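Local coordinates for 2,3-dihydroxybenzoate-AMP ligase (Bacillus subtilis, PDB 1MDB), which is an AMP-binding enzyme of the ANL superfamily, modelled here with adenosine monophosphate and 2,3-dihydroxy-benzoic acid, at residues R142-Q145 against S146-T150. Sequence-based numbering, arbitrary orientation.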
loop_
_atom_site.group_PDB
_atom_site.type_symbol
_atom_site.label_atom_id
_atom_site.label_comp_id
_atom_site.label_asym_id
_atom_site.label_seq_id
_atom_site.Cartn_x
_atom_site.Cartn_y
_atom_site.Cartn_z
ATOM N N ARG A 142 18.503 19.070 1.078
ATOM C CA ARG A 142 19.866 19.517 1.311
ATOM C C ARG A 142 20.723 18.363 1.774
ATOM O O ARG A 142 21.877 18.238 1.367
ATOM C CB ARG A 142 19.898 20.652 2.337
ATOM C CG ARG A 142 19.187 21.901 1.844
ATOM C CD ARG A 142 19.357 23.092 2.766
ATOM N NE ARG A 142 18.534 24.194 2.292
ATOM C CZ ARG A 142 17.308 24.451 2.729
ATOM N NH1 ARG A 142 16.758 23.697 3.675
ATOM N NH2 ARG A 142 16.609 25.432 2.184
ATOM N N GLN A 143 20.163 17.512 2.625
ATOM C CA GLN A 143 20.905 16.360 3.107
ATOM C C GLN A 143 21.197 15.426 1.939
ATOM O O GLN A 143 22.313 14.913 1.794
ATOM C CB GLN A 143 20.100 15.631 4.190
ATOM C CG GLN A 143 20.089 16.377 5.511
ATOM C CD GLN A 143 19.187 15.747 6.549
ATOM O OE1 GLN A 143 19.445 15.849 7.749
ATOM N NE2 GLN A 143 18.118 15.105 6.098
ATOM N N VAL A 144 20.200 15.214 1.088
ATOM C CA VAL A 144 20.403 14.331 -0.050
ATOM C C VAL A 144 21.488 14.856 -1.000
ATOM O O VAL A 144 22.414 14.114 -1.330
ATOM C CB VAL A 144 19.084 14.089 -0.816
ATOM C CG1 VAL A 144 19.327 13.164 -2.000
ATOM C CG2 VAL A 144 18.058 13.460 0.127
ATOM N N GLN A 145 21.397 16.125 -1.415
ATOM C CA GLN A 145 22.400 16.690 -2.323
ATOM C C GLN A 145 23.825 16.587 -1.784
ATOM O O GLN A 145 24.761 16.317 -2.544
ATOM C CB GLN A 145 22.119 18.165 -2.645
ATOM C CG GLN A 145 20.989 18.421 -3.619
ATOM C CD GLN A 145 21.103 19.791 -4.290
ATOM O OE1 GLN A 145 21.571 20.752 -3.683
ATOM N NE2 GLN A 145 20.664 19.881 -5.545
ATOM N N SER A 146 24.001 16.810 -0.482
ATOM C CA SER A 146 25.341 16.728 0.091
ATOM C C SER A 146 25.881 15.300 -0.034
ATOM O O SER A 146 27.090 15.067 0.048
ATOM C CB SER A 146 25.346 17.197 1.559
ATOM O OG SER A 146 24.580 16.357 2.398
ATOM N N LYS A 147 24.984 14.341 -0.238
ATOM C CA LYS A 147 25.413 12.963 -0.420
ATOM C C LYS A 147 25.487 12.673 -1.918
ATOM O O LYS A 147 26.269 11.832 -2.353
ATOM C CB LYS A 147 24.443 11.988 0.252
ATOM C CG LYS A 147 24.622 11.857 1.754
ATOM C CD LYS A 147 23.526 10.990 2.354
ATOM C CE LYS A 147 23.602 10.953 3.875
ATOM N NZ LYS A 147 22.426 10.243 4.458
ATOM N N LEU A 148 24.677 13.380 -2.703
ATOM C CA LEU A 148 24.661 13.184 -4.152
ATOM C C LEU A 148 24.707 14.523 -4.887
ATOM O O LEU A 148 23.686 15.017 -5.359
ATOM C CB LEU A 148 23.402 12.412 -4.572
ATOM C CG LEU A 148 23.138 11.056 -3.907
ATOM C CD1 LEU A 148 21.823 10.489 -4.419
ATOM C CD2 LEU A 148 24.278 10.098 -4.198
ATOM N N PRO A 149 25.903 15.121 -5.002
ATOM C CA PRO A 149 26.127 16.407 -5.672
ATOM C C PRO A 149 25.624 16.430 -7.109
ATOM O O PRO A 149 25.347 17.494 -7.665
ATOM C CB PRO A 149 27.643 16.573 -5.604
ATOM C CG PRO A 149 28.002 15.838 -4.352
ATOM C CD PRO A 149 27.173 14.586 -4.485
ATOM N N THR A 150 25.511 15.253 -7.708
ATOM C CA THR A 150 25.041 15.146 -9.082
ATOM C C THR A 150 23.528 15.376 -9.240
ATOM O O THR A 150 23.055 15.654 -10.343
ATOM C CB THR A 150 25.408 13.780 -9.669
ATOM O OG1 THR A 150 24.889 12.744 -8.830
ATOM C CG2 THR A 150 26.917 13.635 -9.749
#
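Ser146 folds its hydroxyl back over the preceding turn, where OG donates to Gln143 O at 2.8 Å. Placing OG between the backbone N and the carbonyl carbon (chi1 65°) brings it to that oxygen, which it meets from a position tilted 32° off the carbonyl plane. Gln143 O otherwise receives a weak, long bond from Lys147 N at 3.4 Å, so the serine adds a second donor where the backbone grip slackens. One residue earlier the helical pattern is intact, Ser146 N reaching Arg142 O at 3.2 Å. One residue later it tightens: Val144 O accepts both Leu148 N, in the carbonyl plane at 2.7 Å, and Lys147 N, which stands above that plane at 2.8 Å. Pro149 has no N-H to offer; its ring leans on the next carbonyl, with CD 3.5 Å from Gln145 O. On the buried side Val144 CG1 lies 4.4 Å from Leu148 CD1, and both side chains rest on helix 111-120. The amide of Gln145 is held beyond the turn, NE2 donating to Leu151 O. One carbonyl shared by i+3 and i+4 donors, with proline next, is a worked example of a helix C-terminus, here ending helix 137-147 on the protein surface.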